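Local coordinates for phosphotriesterase family protein (Listeria monocytogenes serotype 4b str. H7858, PDB 3PNZ) that probably hydrolyses phosphorylated sugar lactones, as a zinc-dependent lactonase of the phosphotriesterase family with an amidohydrolase fold, at residues 172-177 with 204-209; 193-198 with 225-230; 126-131 with 166-171; 73-78 with 141-146. One frame throughout, in Å; residues are numbered along the deposited sequence.

In the fold
Contacts 1 to 3 lie among the outer helices of an amidohydrolase TIM barrel; contact 4 reaches in to the ends of strands 62-65 and 88-92. Along the chain contacts 4 and 3 interlock, and both close before contact 1 opens; contacts 1 and 2 then interlock. Contacts 1 and 3 share helix 164-180, with centres about 12 Å apart, and a salt bridge from Glu204 to Arg171 joins them. Contact 2 lies one helix further round, about 15 Å from contact 1 between centres, and Leu208 packs on Ile198. Contact 4 lies opposite contact 2 across the chain's centre, about 32 Å between contact centres. Contacts 1, 2 and 3 join neighbouring outer helices of the barrel that carries the two zinc ions.

Contact 1 of 4, residues 172-177 with 204-209; sequences AVARAH and ENIPLE
Arg175 and Glu204 form a salt bridge on the partly exposed side of this contact. The guanidinium grips the carboxylate side-on, with one nitrogen to each oxygen. Arg175 NE lies 2.9 Å from Glu204 OE1, and the bond is almost straight (175°). Arg175 NH2 is 3.0 Å from Glu204 OE2, which it meets on the syn side, somewhat out of the carboxylate plane. The two flat groups are twisted by 41°. OE1 is therefore approached from above the carboxylate plane, although it lies in the guanidinium plane. The arginine chain is extended from CG to NE, while the glutamate chain bends at its second torsion to bring its carboxylate alongside. Glu204 OE2 also takes a salt bridge from Arg171, so two arginines hold this carboxylate and would be expected to favour its charged form.

The apolar part is buried. Ala174 CB sits against Glu204 CB at 3.7 Å and Ile206 CG1 at 3.8 Å. Ile206 CD1 reaches on to His177 CD2, 3.6 Å away, and approaches the imidazole obliquely. With chi1 at 162°, His177 swings CG opposite the backbone nitrogen, and the ring lies alongside the Ile206 tip. A hydrogen bond between ND1 of His177 and the Ala182 carbonyl fixes the ring's rotation.

Glu204 leaves helix 194-203 through a Schellman motif, with Asn205 at positive phi as the C-prime residue. The loop then runs toward strand 211-213. It packs on helix 164-180, with Leu201 of helix 194-203 and Ile184 of strand 184-186 closing round Ala174, His177 and Ile206.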
loop_
_atom_site.group_PDB
_atom_site.type_symbol
_atom_site.label_atom_id
_atom_site.label_comp_id
_atom_site.label_asym_id
_atom_site.label_seq_id
_atom_site.Cartn_x
_atom_site.Cartn_y
_atom_site.Cartn_z
ATOM N N ALA A 172 12.532 5.266 -11.760
ATOM C CA ALA A 172 11.778 6.526 -11.801
ATOM C C ALA A 172 11.265 6.881 -10.405
ATOM O O ALA A 172 11.330 8.033 -9.971
ATOM C CB ALA A 172 10.616 6.420 -12.780
ATOM N N VAL A 173 10.761 5.876 -9.699
ATOM C CA VAL A 173 10.226 6.076 -8.355
ATOM C C VAL A 173 11.325 6.368 -7.333
ATOM O O VAL A 173 11.160 7.233 -6.468
ATOM C CB VAL A 173 9.380 4.865 -7.921
ATOM C CG1 VAL A 173 9.061 4.928 -6.440
ATOM C CG2 VAL A 173 8.107 4.818 -8.753
ATOM N N ALA A 174 12.453 5.663 -7.442
ATOM C CA ALA A 174 13.598 5.936 -6.579
ATOM C C ALA A 174 14.022 7.399 -6.727
ATOM O O ALA A 174 14.269 8.102 -5.748
ATOM C CB ALA A 174 14.753 5.001 -6.907
ATOM N N ARG A 175 14.079 7.857 -7.967
ATOM C CA ARG A 175 14.496 9.227 -8.231
ATOM C C ARG A 175 13.446 10.233 -7.763
ATOM O O ARG A 175 13.790 11.338 -7.332
ATOM C CB ARG A 175 14.871 9.376 -9.702
ATOM C CG ARG A 175 16.087 8.511 -10.038
ATOM C CD ARG A 175 16.306 8.344 -11.526
ATOM N NE ARG A 175 17.224 7.239 -11.786
ATOM C CZ ARG A 175 17.657 6.895 -12.997
ATOM N NH1 ARG A 175 17.259 7.580 -14.064
ATOM N NH2 ARG A 175 18.491 5.870 -13.137
ATOM N N ALA A 176 12.175 9.844 -7.806
ATOM C CA ALA A 176 11.118 10.684 -7.243
ATOM C C ALA A 176 11.279 10.771 -5.730
ATOM O O ALA A 176 11.023 11.817 -5.130
ATOM C CB ALA A 176 9.732 10.161 -7.619
ATOM N N HIS A 177 11.708 9.678 -5.099
ATOM C CA HIS A 177 12.006 9.757 -3.676
ATOM C C HIS A 177 13.128 10.760 -3.404
ATOM O O HIS A 177 13.056 11.546 -2.457
ATOM C CB HIS A 177 12.424 8.424 -3.069
ATOM C CG HIS A 177 13.121 8.600 -1.757
ATOM N ND1 HIS A 177 12.437 8.780 -0.575
ATOM C CD2 HIS A 177 14.435 8.718 -1.455
ATOM C CE1 HIS A 177 13.303 8.970 0.405
ATOM N NE2 HIS A 177 14.522 8.941 -0.103
ATOM N N GLU A 204 20.345 2.758 -6.871
ATOM C CA GLU A 204 19.790 4.106 -6.908
ATOM C C GLU A 204 20.029 4.875 -5.607
ATOM O O GLU A 204 19.448 5.943 -5.394
ATOM C CB GLU A 204 18.288 4.070 -7.242
ATOM C CG GLU A 204 17.971 3.515 -8.650
ATOM C CD GLU A 204 18.396 4.463 -9.778
ATOM O OE1 GLU A 204 18.342 5.697 -9.569
ATOM O OE2 GLU A 204 18.782 3.978 -10.875
ATOM N N ASN A 205 20.875 4.317 -4.748
ATOM C CA ASN A 205 21.281 4.968 -3.503
ATOM C C ASN A 205 20.125 5.279 -2.559
ATOM O O ASN A 205 20.091 6.348 -1.917
ATOM C CB ASN A 205 22.090 6.224 -3.817
ATOM C CG ASN A 205 23.343 5.909 -4.617
ATOM O OD1 ASN A 205 24.137 5.039 -4.233
ATOM N ND2 ASN A 205 23.523 6.599 -5.743
ATOM N N ILE A 206 19.196 4.331 -2.456
ATOM C CA ILE A 206 18.037 4.453 -1.569
ATOM C C ILE A 206 18.260 3.693 -0.264
ATOM O O ILE A 206 18.446 2.476 -0.267
ATOM C CB ILE A 206 16.757 3.881 -2.249
ATOM C CG1 ILE A 206 16.421 4.644 -3.538
ATOM C CG2 ILE A 206 15.572 3.886 -1.277
ATOM C CD1 ILE A 206 15.868 6.044 -3.324
ATOM N N PRO A 207 18.255 4.409 0.872
ATOM C CA PRO A 207 18.291 3.699 2.154
ATOM C C PRO A 207 17.087 2.763 2.287
ATOM O O PRO A 207 15.943 3.191 2.113
ATOM C CB PRO A 207 18.206 4.832 3.186
ATOM C CG PRO A 207 18.743 6.048 2.451
ATOM C CD PRO A 207 18.234 5.872 1.034
ATOM N N LEU A 208 17.338 1.499 2.609
ATOM C CA LEU A 208 16.280 0.495 2.538
ATOM C C LEU A 208 15.226 0.639 3.630
ATOM O O LEU A 208 14.106 0.116 3.502
ATOM C CB LEU A 208 16.882 -0.917 2.504
ATOM C CG LEU A 208 17.794 -1.065 1.275
ATOM C CD1 LEU A 208 18.633 -2.324 1.335
ATOM C CD2 LEU A 208 16.960 -1.002 0.001
ATOM N N GLU A 209 15.553 1.364 4.702
ATOM C CA GLU A 209 14.561 1.599 5.736
ATOM C C GLU A 209 13.512 2.615 5.275
ATOM O O GLU A 209 12.549 2.883 5.991
ATOM C CB GLU A 209 15.216 2.043 7.053
ATOM C CG GLU A 209 15.861 3.416 7.000
ATOM C CD GLU A 209 17.332 3.394 6.603
ATOM O OE1 GLU A 209 18.051 4.354 6.958
ATOM O OE2 GLU A 209 17.789 2.441 5.934
#

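Contact 2 of 4, residues 193-198 with 225-230; sequences MALEQI and HKQVAK
Ala194 opens the contact in the first turn of its helix, just after Met193 at the N-cap position. Ala194 CB meets Val228 CG2 at 3.8 Å. The backbone N of Ala194 is hydrogen-bonded to the hydroxyl of Tyr224, one turn before Val228 on the facing helix.

Leu195 follows and uses both of its methyl branches. Leu195 CD2 lies 4.1 Å from Val228 CG2 and equally far from Gln227 CB. Leu195 CD1 lies against the amide end of Gln227, nearest Gln227 OE1 at 3.6 Å. The two side chains cross at about a right angle. The glutamine chain is extended beyond CG (chi2 177°), which brings its amide against Leu195 CD1 on the more exposed side.

Helices 194-203 and 222-229 are successive outer helices of the TIM barrel. Their segments run nearly parallel, 19° apart, with axes 10.4 Å from each other. Helix 194-203 links the parallel strands 184-186 and 211-213, and helix 222-229 links 211-213 and 234-237, so each is the helix of a beta-alpha-beta crossover.

Ile198 stands one turn on from Ala194. Ile198 CD1 comes within 4.5 Å of Val228 CG1, a looser approach. Ile213 of strand 211-213 touches both Ile198 and Val228 from the barrel side.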
loop_
_atom_site.group_PDB
_atom_site.type_symbol
_atom_site.label_atom_id
_atom_site.label_comp_id
_atom_site.label_asym_id
_atom_site.label_seq_id
_atom_site.Cartn_x
_atom_site.Cartn_y
_atom_site.Cartn_z
ATOM N N MET A 193 10.622 -11.535 -5.397
ATOM C CA MET A 193 11.526 -10.545 -5.983
ATOM C C MET A 193 11.942 -9.422 -5.033
ATOM O O MET A 193 12.541 -8.441 -5.467
ATOM C CB MET A 193 10.959 -9.962 -7.280
ATOM C CG MET A 193 10.612 -11.026 -8.333
ATOM S SD MET A 193 11.969 -12.199 -8.667
ATOM C CE MET A 193 13.073 -11.174 -9.621
ATOM N N ALA A 194 11.663 -9.572 -3.740
ATOM C CA ALA A 194 12.052 -8.508 -2.805
ATOM C C ALA A 194 13.551 -8.216 -2.842
ATOM O O ALA A 194 13.962 -7.056 -2.841
ATOM C CB ALA A 194 11.603 -8.830 -1.387
ATOM N N LEU A 195 14.376 -9.260 -2.868
ATOM C CA LEU A 195 15.816 -9.045 -2.837
ATOM C C LEU A 195 16.322 -8.374 -4.110
ATOM O O LEU A 195 17.272 -7.587 -4.068
ATOM C CB LEU A 195 16.556 -10.353 -2.578
ATOM C CG LEU A 195 16.214 -11.014 -1.240
ATOM C CD1 LEU A 195 16.899 -12.380 -1.157
ATOM C CD2 LEU A 195 16.610 -10.119 -0.069
ATOM N N GLU A 196 15.689 -8.690 -5.238
ATOM C CA GLU A 196 16.052 -8.053 -6.496
ATOM C C GLU A 196 15.581 -6.594 -6.560
ATOM O O GLU A 196 16.284 -5.739 -7.108
ATOM C CB GLU A 196 15.534 -8.852 -7.692
ATOM C CG GLU A 196 16.241 -10.206 -7.855
ATOM C CD GLU A 196 15.747 -11.266 -6.885
ATOM O OE1 GLU A 196 14.734 -11.043 -6.192
ATOM O OE2 GLU A 196 16.370 -12.348 -6.823
ATOM N N GLN A 197 14.399 -6.314 -6.010
ATOM C CA GLN A 197 13.947 -4.933 -5.876
ATOM C C GLN A 197 14.981 -4.158 -5.072
ATOM O O GLN A 197 15.376 -3.053 -5.440
ATOM C CB GLN A 197 12.615 -4.855 -5.140
ATOM C CG GLN A 197 11.421 -5.382 -5.926
ATOM C CD GLN A 197 10.124 -5.174 -5.173
ATOM O OE1 GLN A 197 10.124 -4.774 -4.007
ATOM N NE2 GLN A 197 9.008 -5.440 -5.838
ATOM N N ILE A 198 15.412 -4.756 -3.969
ATOM C CA ILE A 198 16.379 -4.118 -3.079
ATOM C C ILE A 198 17.696 -3.810 -3.795
ATOM O O ILE A 198 18.281 -2.751 -3.589
ATOM C CB ILE A 198 16.588 -4.952 -1.797
ATOM C CG1 ILE A 198 15.377 -4.773 -0.873
ATOM C CG2 ILE A 198 17.891 -4.596 -1.098
ATOM C CD1 ILE A 198 15.195 -5.891 0.127
ATOM N N HIS A 225 12.329 -14.081 4.692
ATOM C CA HIS A 225 11.861 -12.944 5.488
ATOM C C HIS A 225 13.003 -12.294 6.277
ATOM O O HIS A 225 13.102 -11.068 6.333
ATOM C CB HIS A 225 10.742 -13.371 6.431
ATOM C CG HIS A 225 9.404 -13.439 5.772
ATOM N ND1 HIS A 225 8.270 -13.850 6.435
ATOM C CD2 HIS A 225 9.015 -13.139 4.511
ATOM C CE1 HIS A 225 7.237 -13.791 5.615
ATOM N NE2 HIS A 225 7.663 -13.364 4.439
ATOM N N LYS A 226 13.869 -13.120 6.858
ATOM C CA LYS A 226 15.016 -12.604 7.609
ATOM C C LYS A 226 16.024 -11.889 6.702
ATOM O O LYS A 226 16.599 -10.862 7.087
ATOM C CB LYS A 226 15.697 -13.728 8.395
ATOM C CG LYS A 226 16.938 -13.275 9.169
ATOM C CD LYS A 226 17.283 -14.264 10.285
ATOM C CE LYS A 226 18.432 -13.736 11.141
ATOM N NZ LYS A 226 18.811 -14.705 12.207
ATOM N N GLN A 227 16.243 -12.420 5.497
ATOM C CA GLN A 227 17.089 -11.734 4.519
ATOM C C GLN A 227 16.550 -10.337 4.230
ATOM O O GLN A 227 17.302 -9.364 4.173
ATOM C CB GLN A 227 17.154 -12.506 3.201
ATOM C CG GLN A 227 18.023 -13.750 3.182
ATOM C CD GLN A 227 17.924 -14.440 1.826
ATOM O OE1 GLN A 227 16.845 -14.882 1.426
ATOM N NE2 GLN A 227 19.040 -14.518 1.109
ATOM N N VAL A 228 15.245 -10.244 4.018
ATOM C CA VAL A 228 14.630 -8.949 3.737
ATOM C C VAL A 228 14.724 -8.043 4.961
ATOM O O VAL A 228 15.117 -6.880 4.858
ATOM C CB VAL A 228 13.167 -9.101 3.295
ATOM C CG1 VAL A 228 12.498 -7.744 3.160
ATOM C CG2 VAL A 228 13.110 -9.836 1.965
ATOM N N ALA A 229 14.365 -8.584 6.115
ATOM C CA ALA A 229 14.325 -7.783 7.343
ATOM C C ALA A 229 15.691 -7.203 7.711
ATOM O O ALA A 229 15.782 -6.102 8.254
ATOM C CB ALA A 229 13.782 -8.612 8.492
ATOM N N LYS A 230 16.752 -7.951 7.434
ATOM C CA LYS A 230 18.100 -7.493 7.762
ATOM C C LYS A 230 18.486 -6.188 7.074
ATOM O O LYS A 230 19.386 -5.489 7.544
ATOM C CB LYS A 230 19.130 -8.560 7.387
ATOM C CG LYS A 230 19.270 -9.686 8.388
ATOM C CD LYS A 230 20.428 -10.570 7.922
ATOM C CE LYS A 230 20.665 -11.763 8.812
ATOM N NZ LYS A 230 21.826 -12.538 8.271
#

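Contact 3 of 4, residues 126-131 with 166-171; sequences TTTDKL and EEKTIR. With PO4 (phosphate ion), chain M.
Lys168 reaches across from helix 164-180 to the start of helix 128-140 and meets Thr128, Leu131 and Thr126 in turn. From CB its chain leaves with CG anti to the backbone N (chi1 -177°) and stays extended to the end. Lys168 CG passes Thr128 OG1 at 3.5 Å. Lys168 CD lies 4.1 Å from Leu131 CD1, and the two side chains cross at about a right angle. CE is as near to the same methyl, and it also comes close to the carbonyl that NZ binds. Lys168 NZ ends the run with a hydrogen bond of 2.7 Å to Thr126 O. The donor is tilted 26° from the carbonyl plane. NZ has a second acceptor in the carbonyl of Ile123, so the ammonium joins the end of helix 119-124 to the linker that follows.

Thr128 CG2 lies against the helix backbone, nearest Lys168 O and then Arg171. A phosphate ion, probably from the crystallisation liquor, accepts from Thr128 N at 2.8 Å through O4. The Thr128 hydroxyl is within weak hydrogen-bonding distance of two of its oxygens.

Thr127 is the N-cap residue, and its OG1 accepts from Lys130 N at 3.2 Å. An anion held by a backbone N-H at the first turn is typical of a helix N-terminus. Here that start is fastened to the next outer helix of the TIM barrel.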
loop_
_atom_site.group_PDB
_atom_site.type_symbol
_atom_site.label_atom_id
_atom_site.label_comp_id
_atom_site.label_asym_id
_atom_site.label_seq_id
_atom_site.Cartn_x
_atom_site.Cartn_y
_atom_site.Cartn_z
ATOM N N THR A 126 8.064 7.046 -22.722
ATOM C CA THR A 126 8.379 8.194 -21.886
ATOM C C THR A 126 9.703 7.937 -21.182
ATOM O O THR A 126 9.957 6.823 -20.721
ATOM C CB THR A 126 7.259 8.433 -20.858
ATOM O OG1 THR A 126 6.028 8.678 -21.549
ATOM C CG2 THR A 126 7.578 9.610 -19.951
ATOM N N THR A 127 10.562 8.951 -21.120
ATOM C CA THR A 127 11.881 8.777 -20.520
ATOM C C THR A 127 11.731 8.568 -19.019
ATOM O O THR A 127 10.759 9.017 -18.421
ATOM C CB THR A 127 12.782 10.004 -20.735
ATOM O OG1 THR A 127 12.210 11.132 -20.065
ATOM C CG2 THR A 127 12.933 10.315 -22.221
ATOM N N THR A 128 12.708 7.904 -18.416
ATOM C CA THR A 128 12.702 7.694 -16.975
ATOM C C THR A 128 12.522 9.029 -16.243
ATOM O O THR A 128 11.750 9.126 -15.289
ATOM C CB THR A 128 13.987 6.977 -16.499
ATOM O OG1 THR A 128 14.149 5.750 -17.224
ATOM C CG2 THR A 128 13.915 6.665 -15.018
ATOM N N ASP A 129 13.209 10.067 -16.710
ATOM C CA ASP A 129 13.145 11.363 -16.032
ATOM C C ASP A 129 11.747 11.973 -16.081
ATOM O O ASP A 129 11.300 12.601 -15.121
ATOM C CB ASP A 129 14.188 12.327 -16.603
ATOM C CG ASP A 129 15.610 11.937 -16.225
ATOM O OD1 ASP A 129 15.783 11.022 -15.387
ATOM O OD2 ASP A 129 16.556 12.547 -16.768
ATOM N N LYS A 130 11.053 11.780 -17.195
ATOM C CA LYS A 130 9.689 12.273 -17.317
ATOM C C LYS A 130 8.722 11.455 -16.464
ATOM O O LYS A 130 7.744 11.983 -15.947
ATOM C CB LYS A 130 9.248 12.285 -18.783
ATOM C CG LYS A 130 9.854 13.432 -19.587
ATOM C CD LYS A 130 9.372 14.767 -19.046
ATOM C CE LYS A 130 10.038 15.944 -19.754
ATOM N NZ LYS A 130 9.644 17.241 -19.131
ATOM N N LEU A 131 8.989 10.161 -16.316
ATOM C CA LEU A 131 8.188 9.354 -15.402
ATOM C C LEU A 131 8.408 9.828 -13.963
ATOM O O LEU A 131 7.464 9.912 -13.173
ATOM C CB LEU A 131 8.500 7.857 -15.565
ATOM C CG LEU A 131 8.022 7.236 -16.886
ATOM C CD1 LEU A 131 8.479 5.770 -16.994
ATOM C CD2 LEU A 131 6.508 7.343 -17.033
ATOM N N GLU A 166 9.424 -2.688 -15.866
ATOM C CA GLU A 166 9.207 -2.608 -14.426
ATOM C C GLU A 166 10.413 -1.955 -13.773
ATOM O O GLU A 166 10.269 -1.085 -12.915
ATOM C CB GLU A 166 8.949 -3.990 -13.819
ATOM C CG GLU A 166 7.526 -4.496 -14.050
ATOM C CD GLU A 166 7.372 -5.999 -13.832
ATOM O OE1 GLU A 166 8.369 -6.685 -13.534
ATOM O OE2 GLU A 166 6.237 -6.495 -13.963
ATOM N N GLU A 167 11.602 -2.379 -14.180
ATOM C CA GLU A 167 12.839 -1.822 -13.654
ATOM C C GLU A 167 12.923 -0.317 -13.892
ATOM O O GLU A 167 13.361 0.441 -13.019
ATOM C CB GLU A 167 14.045 -2.509 -14.297
ATOM C CG GLU A 167 15.372 -1.926 -13.868
ATOM C CD GLU A 167 16.546 -2.612 -14.531
ATOM O OE1 GLU A 167 16.396 -3.786 -14.932
ATOM O OE2 GLU A 167 17.612 -1.981 -14.654
ATOM N N LYS A 168 12.532 0.097 -15.091
ATOM C CA LYS A 168 12.445 1.515 -15.431
ATOM C C LYS A 168 11.581 2.269 -14.417
ATOM O O LYS A 168 11.976 3.345 -13.938
ATOM C CB LYS A 168 11.875 1.677 -16.841
ATOM C CG LYS A 168 11.790 3.117 -17.353
ATOM C CD LYS A 168 11.050 3.135 -18.702
ATOM C CE LYS A 168 11.411 4.347 -19.549
ATOM N NZ LYS A 168 10.772 4.263 -20.893
ATOM N N THR A 169 10.412 1.724 -14.086
ATOM C CA THR A 169 9.555 2.385 -13.098
ATOM C C THR A 169 10.171 2.391 -11.696
ATOM O O THR A 169 9.973 3.341 -10.940
ATOM C CB THR A 169 8.108 1.838 -13.051
ATOM O OG1 THR A 169 8.112 0.478 -12.597
ATOM C CG2 THR A 169 7.444 1.923 -14.424
ATOM N N ILE A 170 10.912 1.346 -11.341
ATOM C CA ILE A 170 11.578 1.349 -10.040
ATOM C C ILE A 170 12.554 2.517 -9.961
ATOM O O ILE A 170 12.587 3.243 -8.969
ATOM C CB ILE A 170 12.357 0.042 -9.749
ATOM C CG1 ILE A 170 11.418 -1.169 -9.809
ATOM C CG2 ILE A 170 13.054 0.141 -8.384
ATOM C CD1 ILE A 170 12.126 -2.497 -9.502
ATOM N N ARG A 171 13.350 2.695 -11.012
ATOM C CA ARG A 171 14.330 3.776 -11.026
ATOM C C ARG A 171 13.638 5.144 -11.029
ATOM O O ARG A 171 14.083 6.060 -10.349
ATOM C CB ARG A 171 15.312 3.623 -12.199
ATOM C CG ARG A 171 16.101 2.326 -12.140
ATOM C CD ARG A 171 17.233 2.269 -13.166
ATOM N NE ARG A 171 17.774 0.913 -13.274
ATOM C CZ ARG A 171 18.697 0.409 -12.464
ATOM N NH1 ARG A 171 19.200 1.144 -11.481
ATOM N NH2 ARG A 171 19.127 -0.834 -12.640
HETATM P P PO4 M . 15.846 6.333 -20.344
HETATM O O1 PO4 M . 16.696 7.201 -19.441
HETATM O O2 PO4 M . 15.940 4.891 -19.898
HETATM O O3 PO4 M . 16.335 6.438 -21.770
HETATM O O4 PO4 M . 14.415 6.800 -20.275
#

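Contact 4 of 4, residues 73-78 with 141-146; sequences RRVLDV and NGLEGT
Arg73 meets Leu143 with the face of its guanidinium and Glu144 with its edge. Within the TIM-barrel fold the contact joins the start of helix 75-85 to a type I' beta turn, Leu143 to Thr146, between helix 128-140 and strand 150-152. Leu143 CD2 sits over the centre of the guanidinium, 3.4 Å from Arg73 CZ. Arg73 NH1 forms a salt bridge to Glu144 OE1 at 3.0 Å. The bond is bent (144°) and comes in on the anti side of the carboxylate. The planes of the two groups are 58° apart. The aliphatic part of Arg73 also runs along the same oxygen.

Val75 packs beside them. Its CG2 is 3.9 Å from Leu143 CB, while CG1 meets Thr146 OG1. Further out, Leu76 CD2 slides past Thr146 CG2 at 3.8 Å.

The second shell fixes these groups. Arg73 gives NH2 to the carbonyl of Thr92 and NE to that of Thr67, and NH1 has a second salt bridge to Glu138. Each guanidinium nitrogen thus has a partner, and the plane cannot turn freely. Glu144 OE2 is held by Lys106. One water links Arg73 N to Glu144 OE1. Another links Val75 N to Glu144 OE2, so the carboxylate reaches the backbone at the helix start.

The turn itself is locked by Thr146. Its OG1 donates to Leu143 O at 2.8 Å, in the carbonyl plane and on a lone pair, and Thr146 N binds the same oxygen.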
loop_
_atom_site.group_PDB
_atom_site.type_symbol
_atom_site.label_atom_id
_atom_site.label_comp_id
_atom_site.label_asym_id
_atom_site.label_seq_id
_atom_site.Cartn_x
_atom_site.Cartn_y
_atom_site.Cartn_z
ATOM N N ARG A 73 -7.861 5.228 -10.028
ATOM C CA ARG A 73 -8.161 6.006 -8.841
ATOM C C ARG A 73 -9.477 6.767 -8.970
ATOM O O ARG A 73 -9.866 7.187 -10.064
ATOM C CB ARG A 73 -7.046 7.009 -8.558
ATOM C CG ARG A 73 -5.647 6.420 -8.436
ATOM C CD ARG A 73 -4.778 7.467 -7.766
ATOM N NE ARG A 73 -3.353 7.168 -7.677
ATOM C CZ ARG A 73 -2.431 7.663 -8.500
ATOM N NH1 ARG A 73 -2.782 8.437 -9.526
ATOM N NH2 ARG A 73 -1.154 7.374 -8.310
ATOM N N ARG A 74 -10.149 6.925 -7.835
ATOM C CA ARG A 74 -11.278 7.837 -7.696
ATOM C C ARG A 74 -10.957 8.780 -6.533
ATOM O O ARG A 74 -11.574 8.717 -5.466
ATOM C CB ARG A 74 -12.567 7.049 -7.438
ATOM C CG ARG A 74 -13.036 6.223 -8.633
ATOM C CD ARG A 74 -13.217 7.121 -9.843
ATOM N NE ARG A 74 -13.828 6.459 -10.994
ATOM C CZ ARG A 74 -13.156 5.868 -11.979
ATOM N NH1 ARG A 74 -11.824 5.820 -11.969
ATOM N NH2 ARG A 74 -13.822 5.313 -12.981
ATOM N N VAL A 75 -9.963 9.638 -6.745
ATOM C CA VAL A 75 -9.403 10.460 -5.674
ATOM C C VAL A 75 -10.435 11.374 -5.015
ATOM O O VAL A 75 -10.444 11.526 -3.793
ATOM C CB VAL A 75 -8.206 11.290 -6.173
ATOM C CG1 VAL A 75 -7.654 12.171 -5.058
ATOM C CG2 VAL A 75 -7.120 10.368 -6.713
ATOM N N LEU A 76 -11.307 11.985 -5.811
ATOM C CA LEU A 76 -12.307 12.878 -5.233
ATOM C C LEU A 76 -13.269 12.136 -4.308
ATOM O O LEU A 76 -13.686 12.671 -3.284
ATOM C CB LEU A 76 -13.070 13.644 -6.322
ATOM C CG LEU A 76 -12.205 14.590 -7.161
ATOM C CD1 LEU A 76 -13.021 15.222 -8.282
ATOM C CD2 LEU A 76 -11.570 15.654 -6.277
ATOM N N ASP A 77 -13.612 10.896 -4.658
ATOM C CA ASP A 77 -14.504 10.100 -3.817
ATOM C C ASP A 77 -13.817 9.731 -2.506
ATOM O O ASP A 77 -14.422 9.778 -1.439
ATOM C CB ASP A 77 -14.942 8.820 -4.545
ATOM C CG ASP A 77 -15.898 9.093 -5.699
ATOM O OD1 ASP A 77 -16.910 9.794 -5.485
ATOM O OD2 ASP A 77 -15.645 8.596 -6.817
ATOM N N VAL A 78 -12.551 9.343 -2.595
ATOM C CA VAL A 78 -11.792 9.006 -1.396
ATOM C C VAL A 78 -11.621 10.229 -0.489
ATOM O O VAL A 78 -11.755 10.136 0.728
ATOM C CB VAL A 78 -10.427 8.378 -1.758
ATOM C CG1 VAL A 78 -9.586 8.147 -0.510
ATOM C CG2 VAL A 78 -10.647 7.060 -2.511
ATOM N N ASN A 141 2.130 18.349 -6.007
ATOM C CA ASN A 141 1.039 19.178 -6.509
ATOM C C ASN A 141 -0.335 18.570 -6.257
ATOM O O ASN A 141 -1.256 19.248 -5.801
ATOM C CB ASN A 141 1.220 19.442 -8.005
ATOM C CG ASN A 141 2.494 20.206 -8.313
ATOM O OD1 ASN A 141 3.045 20.880 -7.449
ATOM N ND2 ASN A 141 2.966 20.102 -9.547
ATOM N N GLY A 142 -0.481 17.287 -6.574
ATOM C CA GLY A 142 -1.733 16.593 -6.345
ATOM C C GLY A 142 -1.935 15.413 -7.277
ATOM O O GLY A 142 -1.322 15.327 -8.341
ATOM N N LEU A 143 -2.801 14.495 -6.867
ATOM C CA LEU A 143 -3.123 13.329 -7.680
ATOM C C LEU A 143 -4.146 13.649 -8.773
ATOM O O LEU A 143 -5.211 14.191 -8.495
ATOM C CB LEU A 143 -3.651 12.204 -6.786
ATOM C CG LEU A 143 -2.637 11.544 -5.846
ATOM C CD1 LEU A 143 -3.319 11.012 -4.588
ATOM C CD2 LEU A 143 -1.853 10.442 -6.561
ATOM N N GLU A 144 -3.809 13.306 -10.012
ATOM C CA GLU A 144 -4.772 13.316 -11.117
ATOM C C GLU A 144 -5.579 14.601 -11.271
ATOM O O GLU A 144 -6.799 14.557 -11.437
ATOM C CB GLU A 144 -5.726 12.128 -10.985
ATOM C CG GLU A 144 -4.983 10.820 -10.909
ATOM C CD GLU A 144 -5.877 9.608 -11.079
ATOM O OE1 GLU A 144 -5.329 8.490 -11.048
ATOM O OE2 GLU A 144 -7.108 9.767 -11.242
ATOM N N GLY A 145 -4.899 15.741 -11.222
ATOM C CA GLY A 145 -5.559 17.022 -11.416
ATOM C C GLY A 145 -6.309 17.557 -10.208
ATOM O O GLY A 145 -6.950 18.608 -10.290
ATOM N N THR A 146 -6.242 16.845 -9.085
ATOM C CA THR A 146 -6.896 17.291 -7.858
ATOM C C THR A 146 -5.861 17.931 -6.937
ATOM O O THR A 146 -4.657 17.816 -7.180
ATOM C CB THR A 146 -7.555 16.114 -7.106
ATOM O OG1 THR A 146 -6.543 15.377 -6.401
ATOM C CG2 THR A 146 -8.303 15.188 -8.079
HETATM O O HOH W 1 -6.060 6.215 -12.089
HETATM O O HOH W 2 -9.234 10.262 -9.511
#